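Tryptophane-5-halogenase (Microbispora sp. ATCC PTA-5024, PDB 5UAO) chlorinates a peptide tryptophan at carbon 5 during biosynthesis of the lanthipeptide NAI-107, probably using its bound FAD in reduced form. Local coordinates at residues I105-V117 against H404-W416. Numbering follows the deposited sequence.
Sequences IRFEWGSRPEGFV and HYRFNGRLDTPFW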
loop_
_atom_site.group_PDB
_atom_site.type_symbol
_atom_site.label_atom_id
_atom_site.label_comp_id
_atom_site.label_asym_id
_atom_site.label_seq_id
_atom_site.Cartn_x
_atom_site.Cartn_y
_atom_site.Cartn_z
ATOM N N ILE A 105 -20.269 -8.992 12.280
ATOM C CA ILE A 105 -20.639 -8.382 13.525
ATOM C C ILE A 105 -22.009 -7.689 13.355
ATOM O O ILE A 105 -22.244 -6.929 12.390
ATOM C CB ILE A 105 -19.618 -7.322 13.972
ATOM C CG1 ILE A 105 -18.239 -7.933 14.175
ATOM C CG2 ILE A 105 -20.138 -6.613 15.196
ATOM C CD1 ILE A 105 -17.090 -6.978 14.417
ATOM N N ARG A 106 -22.901 -8.005 14.283
ATOM C CA ARG A 106 -24.109 -7.247 14.460
ATOM C C ARG A 106 -23.935 -6.101 15.425
ATOM O O ARG A 106 -23.820 -6.301 16.663
ATOM C CB ARG A 106 -25.202 -8.149 14.985
ATOM C CG ARG A 106 -26.561 -7.501 15.032
ATOM C CD ARG A 106 -27.698 -8.413 15.513
ATOM N NE ARG A 106 -28.828 -7.497 15.578
ATOM C CZ ARG A 106 -29.211 -6.817 16.662
ATOM N NH1 ARG A 106 -28.688 -7.038 17.868
ATOM N NH2 ARG A 106 -30.178 -5.935 16.532
ATOM N N PHE A 107 -24.168 -4.914 14.910
ATOM C CA PHE A 107 -23.943 -3.684 15.655
ATOM C C PHE A 107 -25.262 -3.068 16.164
ATOM O O PHE A 107 -26.031 -2.509 15.361
ATOM C CB PHE A 107 -23.233 -2.680 14.742
ATOM C CG PHE A 107 -21.749 -2.833 14.658
ATOM C CD1 PHE A 107 -20.951 -2.409 15.704
ATOM C CD2 PHE A 107 -21.134 -3.386 13.525
ATOM C CE1 PHE A 107 -19.581 -2.558 15.676
ATOM C CE2 PHE A 107 -19.766 -3.511 13.479
ATOM C CZ PHE A 107 -18.982 -3.123 14.562
ATOM N N GLU A 108 -25.537 -3.188 17.475
ATOM C CA GLU A 108 -26.662 -2.463 18.082
ATOM C C GLU A 108 -26.051 -1.117 18.520
ATOM O O GLU A 108 -25.539 -0.934 19.620
ATOM C CB GLU A 108 -27.316 -3.118 19.286
ATOM C CG GLU A 108 -27.565 -4.570 19.173
ATOM C CD GLU A 108 -28.392 -5.005 20.391
ATOM O OE1 GLU A 108 -27.920 -5.903 21.178
ATOM O OE2 GLU A 108 -29.449 -4.328 20.627
ATOM N N TRP A 109 -26.089 -0.204 17.583
ATOM C CA TRP A 109 -25.150 0.872 17.541
ATOM C C TRP A 109 -25.681 1.959 16.614
ATOM O O TRP A 109 -26.254 1.655 15.570
ATOM C CB TRP A 109 -23.857 0.311 16.922
ATOM C CG TRP A 109 -22.554 1.018 17.266
ATOM C CD1 TRP A 109 -21.998 2.122 16.640
ATOM C CD2 TRP A 109 -21.580 0.596 18.250
ATOM N NE1 TRP A 109 -20.771 2.425 17.224
ATOM C CE2 TRP A 109 -20.501 1.510 18.208
ATOM C CE3 TRP A 109 -21.549 -0.419 19.191
ATOM C CZ2 TRP A 109 -19.413 1.392 19.048
ATOM C CZ3 TRP A 109 -20.452 -0.554 20.002
ATOM C CH2 TRP A 109 -19.405 0.348 19.959
ATOM N N GLY A 110 -25.381 3.217 16.943
ATOM C CA GLY A 110 -25.900 4.314 16.190
ATOM C C GLY A 110 -27.386 4.556 16.420
ATOM O O GLY A 110 -28.014 3.947 17.326
ATOM N N SER A 111 -27.939 5.465 15.647
ATOM C CA SER A 111 -29.289 5.933 15.906
ATOM C C SER A 111 -30.373 5.135 15.240
ATOM O O SER A 111 -31.539 5.324 15.597
ATOM C CB SER A 111 -29.418 7.424 15.633
ATOM O OG SER A 111 -29.185 7.704 14.265
ATOM N N ARG A 112 -30.040 4.177 14.375
ATOM C CA ARG A 112 -31.088 3.286 13.837
ATOM C C ARG A 112 -31.584 2.324 14.897
ATOM O O ARG A 112 -30.768 1.576 15.509
ATOM C CB ARG A 112 -30.548 2.458 12.660
ATOM C CG ARG A 112 -30.001 3.281 11.502
ATOM C CD ARG A 112 -29.053 2.406 10.699
ATOM N NE ARG A 112 -28.333 3.050 9.605
ATOM C CZ ARG A 112 -28.911 3.384 8.484
ATOM N NH1 ARG A 112 -30.211 3.184 8.318
ATOM N NH2 ARG A 112 -28.201 3.920 7.543
ATOM N N PRO A 113 -32.910 2.291 15.143
ATOM C CA PRO A 113 -33.406 1.380 16.196
ATOM C C PRO A 113 -32.987 -0.067 15.996
ATOM O O PRO A 113 -32.742 -0.774 16.978
ATOM C CB PRO A 113 -34.943 1.488 16.080
ATOM C CG PRO A 113 -35.227 2.730 15.312
ATOM C CD PRO A 113 -33.970 3.205 14.635
ATOM N N GLU A 114 -32.905 -0.513 14.738
ATOM C CA GLU A 114 -32.525 -1.913 14.424
ATOM C C GLU A 114 -31.007 -2.121 14.364
ATOM O O GLU A 114 -30.542 -3.222 14.195
ATOM C CB GLU A 114 -33.139 -2.324 13.074
ATOM C CG GLU A 114 -32.612 -1.615 11.805
ATOM C CD GLU A 114 -33.226 -0.222 11.464
ATOM O OE1 GLU A 114 -33.670 0.568 12.361
ATOM O OE2 GLU A 114 -33.260 0.100 10.234
ATOM N N GLY A 115 -30.214 -1.064 14.488
ATOM C CA GLY A 115 -28.778 -1.236 14.296
ATOM C C GLY A 115 -28.444 -1.578 12.841
ATOM O O GLY A 115 -29.191 -1.219 11.894
ATOM N N PHE A 116 -27.315 -2.258 12.645
ATOM C CA PHE A 116 -26.864 -2.648 11.287
ATOM C C PHE A 116 -25.907 -3.786 11.449
ATOM O O PHE A 116 -25.414 -4.040 12.545
ATOM C CB PHE A 116 -26.161 -1.529 10.476
ATOM C CG PHE A 116 -25.000 -0.897 11.204
ATOM C CD1 PHE A 116 -25.243 0.089 12.161
ATOM C CD2 PHE A 116 -23.692 -1.305 10.992
ATOM C CE1 PHE A 116 -24.218 0.675 12.876
ATOM C CE2 PHE A 116 -22.643 -0.709 11.702
ATOM C CZ PHE A 116 -22.896 0.297 12.624
ATOM N N VAL A 117 -25.629 -4.446 10.344
ATOM C CA VAL A 117 -24.756 -5.614 10.338
ATOM C C VAL A 117 -23.599 -5.361 9.404
ATOM O O VAL A 117 -23.732 -4.662 8.397
ATOM C CB VAL A 117 -25.496 -6.943 9.952
ATOM C CG1 VAL A 117 -26.570 -7.266 10.982
ATOM C CG2 VAL A 117 -26.071 -6.896 8.568
ATOM N N HIS A 404 -15.793 4.255 15.327
ATOM C CA HIS A 404 -16.905 3.525 15.977
ATOM C C HIS A 404 -17.413 4.333 17.182
ATOM O O HIS A 404 -18.580 4.240 17.583
ATOM C CB HIS A 404 -16.495 2.171 16.506
ATOM C CG HIS A 404 -16.050 1.183 15.463
ATOM N ND1 HIS A 404 -15.059 1.434 14.551
ATOM C CD2 HIS A 404 -16.442 -0.086 15.231
ATOM C CE1 HIS A 404 -14.849 0.361 13.799
ATOM N NE2 HIS A 404 -15.656 -0.586 14.217
ATOM N N TYR A 405 -16.517 5.122 17.796
ATOM C CA TYR A 405 -16.846 5.904 18.968
ATOM C C TYR A 405 -17.354 7.296 18.693
ATOM O O TYR A 405 -18.377 7.700 19.258
ATOM C CB TYR A 405 -15.653 5.982 19.954
ATOM C CG TYR A 405 -15.571 4.770 20.872
ATOM C CD1 TYR A 405 -16.374 4.676 21.998
ATOM C CD2 TYR A 405 -14.742 3.681 20.548
ATOM C CE1 TYR A 405 -16.321 3.582 22.796
ATOM C CE2 TYR A 405 -14.666 2.592 21.345
ATOM C CZ TYR A 405 -15.473 2.554 22.459
ATOM O OH TYR A 405 -15.440 1.503 23.233
ATOM N N ARG A 406 -16.694 8.015 17.780
ATOM C CA ARG A 406 -17.001 9.418 17.500
ATOM C C ARG A 406 -18.432 9.593 16.995
ATOM O O ARG A 406 -19.028 10.661 17.206
ATOM C CB ARG A 406 -16.052 9.905 16.406
ATOM C CG ARG A 406 -16.192 11.366 16.020
ATOM C CD ARG A 406 -15.571 12.212 17.086
ATOM N NE ARG A 406 -15.969 13.596 16.978
ATOM C CZ ARG A 406 -15.171 14.631 17.269
ATOM N NH1 ARG A 406 -13.912 14.456 17.649
ATOM N NH2 ARG A 406 -15.620 15.859 17.151
ATOM N N PHE A 407 -18.980 8.594 16.277
ATOM C CA PHE A 407 -20.232 8.806 15.546
ATOM C C PHE A 407 -21.415 7.945 16.055
ATOM O O PHE A 407 -22.419 7.757 15.325
ATOM C CB PHE A 407 -20.014 8.573 14.064
ATOM C CG PHE A 407 -18.974 9.468 13.456
ATOM C CD1 PHE A 407 -19.186 10.838 13.383
ATOM C CD2 PHE A 407 -17.793 8.956 12.972
ATOM C CE1 PHE A 407 -18.256 11.666 12.791
ATOM C CE2 PHE A 407 -16.822 9.766 12.441
ATOM C CZ PHE A 407 -17.072 11.143 12.315
ATOM N N ASN A 408 -21.282 7.419 17.288
ATOM C CA ASN A 408 -22.317 6.570 17.824
ATOM C C ASN A 408 -23.389 7.391 18.537
ATOM O O ASN A 408 -23.321 7.649 19.743
ATOM C CB ASN A 408 -21.727 5.455 18.748
ATOM C CG ASN A 408 -22.804 4.452 19.189
ATOM O OD1 ASN A 408 -23.960 4.635 18.837
ATOM N ND2 ASN A 408 -22.438 3.478 20.011
ATOM N N GLY A 409 -24.409 7.775 17.782
ATOM C CA GLY A 409 -25.530 8.544 18.324
ATOM C C GLY A 409 -26.622 7.817 19.076
ATOM O O GLY A 409 -27.719 8.360 19.211
ATOM N N ARG A 410 -26.392 6.586 19.552
ATOM C CA ARG A 410 -27.459 5.779 20.110
ATOM C C ARG A 410 -27.911 6.294 21.477
ATOM O O ARG A 410 -29.108 6.293 21.728
ATOM C CB ARG A 410 -27.033 4.309 20.271
ATOM C CG ARG A 410 -28.160 3.322 20.549
ATOM C CD ARG A 410 -27.755 1.926 20.155
ATOM N NE ARG A 410 -28.874 0.982 20.032
ATOM C CZ ARG A 410 -29.568 0.742 18.922
ATOM N NH1 ARG A 410 -29.263 1.298 17.763
ATOM N NH2 ARG A 410 -30.548 -0.129 18.942
ATOM N N LEU A 411 -26.970 6.627 22.392
ATOM C CA LEU A 411 -27.330 6.897 23.794
ATOM C C LEU A 411 -26.935 8.314 24.222
ATOM O O LEU A 411 -25.994 8.876 23.684
ATOM C CB LEU A 411 -26.718 5.862 24.743
ATOM C CG LEU A 411 -27.166 4.418 24.547
ATOM C CD1 LEU A 411 -26.528 3.546 25.650
ATOM C CD2 LEU A 411 -28.667 4.271 24.543
ATOM N N ASP A 412 -27.667 8.892 25.163
ATOM C CA ASP A 412 -27.367 10.286 25.626
ATOM C C ASP A 412 -26.694 10.368 27.030
ATOM O O ASP A 412 -26.853 11.338 27.774
ATOM C CB ASP A 412 -28.632 11.177 25.518
ATOM C CG ASP A 412 -28.962 11.598 24.042
ATOM O OD1 ASP A 412 -28.098 11.489 23.133
ATOM O OD2 ASP A 412 -30.104 12.050 23.773
ATOM N N THR A 413 -25.845 9.417 27.326
ATOM C CA THR A 413 -25.180 9.305 28.625
ATOM C C THR A 413 -23.897 10.160 28.608
ATOM O O THR A 413 -23.397 10.502 27.548
ATOM C CB THR A 413 -24.785 7.843 28.921
ATOM O OG1 THR A 413 -23.823 7.419 27.938
ATOM C CG2 THR A 413 -26.021 6.902 28.935
ATOM N N PRO A 414 -23.366 10.510 29.794
ATOM C CA PRO A 414 -22.174 11.384 29.812
ATOM C C PRO A 414 -20.988 10.711 29.079
ATOM O O PRO A 414 -20.298 11.394 28.321
ATOM C CB PRO A 414 -21.900 11.609 31.310
ATOM C CG PRO A 414 -23.194 11.297 32.016
ATOM C CD PRO A 414 -23.860 10.215 31.154
ATOM N N PHE A 415 -20.795 9.390 29.237
ATOM C CA PHE A 415 -19.767 8.680 28.417
ATOM C C PHE A 415 -19.958 8.925 26.923
ATOM O O PHE A 415 -18.979 9.260 26.228
ATOM C CB PHE A 415 -19.691 7.191 28.713
ATOM C CG PHE A 415 -18.742 6.473 27.816
ATOM C CD1 PHE A 415 -17.401 6.416 28.131
ATOM C CD2 PHE A 415 -19.157 5.931 26.612
ATOM C CE1 PHE A 415 -16.500 5.809 27.268
ATOM C CE2 PHE A 415 -18.266 5.255 25.775
ATOM C CZ PHE A 415 -16.924 5.208 26.105
ATOM N N TRP A 416 -21.183 8.826 26.395
ATOM C CA TRP A 416 -21.389 8.876 24.985
ATOM C C TRP A 416 -21.387 10.280 24.448
ATOM O O TRP A 416 -20.887 10.540 23.351
ATOM C CB TRP A 416 -22.614 8.070 24.530
ATOM C CG TRP A 416 -22.260 6.551 24.431
ATOM C CD1 TRP A 416 -22.650 5.581 25.264
ATOM C CD2 TRP A 416 -21.372 5.926 23.475
ATOM N NE1 TRP A 416 -22.088 4.384 24.916
ATOM C CE2 TRP A 416 -21.280 4.577 23.824
ATOM C CE3 TRP A 416 -20.621 6.391 22.393
ATOM C CZ2 TRP A 416 -20.456 3.676 23.133
ATOM C CZ3 TRP A 416 -19.811 5.492 21.678
ATOM C CH2 TRP A 416 -19.756 4.133 22.067
HETATM O O HOH W 1 -25.446 7.403 15.016
#
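Gly110 and Arg410 bring their backbones closest, CA to CA 4.5 Å, where the hairpin loop between strands 104-108 and 116-119 meets the loop joining helices 383-406 and 414-422. Arg410 runs extended into the hairpin loop, CG anti to its own N (chi1 -167°), and its guanidinium grips three carbonyls. Arg410 NH1 donates to Arg112 O at 2.7 Å and to Gly110 O at 3.0 Å, while Arg410 NH2 reaches Pro113 O at 3.0 Å. Arg112 O also accepts Gly115 N from the opposite face of its carbonyl plane, which ties the arginine to the type I turn 112-115. With an alanine at Arg410, the Gly110 and Pro113 carbonyls would probably lose these donors and the loop would be less firmly held. Asn408 OD1 takes Gly110 N (2.8 Å) and Arg410 N from opposite faces of its amide, the latter closing an Asx turn. That amide lies nearly flat over the Trp109 indole, planes 17° apart, with Asn408 ND2 3.3 Å from Trp109 CE2; Phe107 backs the other face. At the indole edge, Trp109 NE1 donates in plane to a lone pair of His404 O (2.9 Å). The six-membered ring of Trp416 turns its edge toward the face of that of Trp109, an edge-to-face pair. Strand 274-279 flanks the junction, Thr278 touching Trp109, Arg410 and Trp416, while Leu468 of helix 461-471 packs on His404.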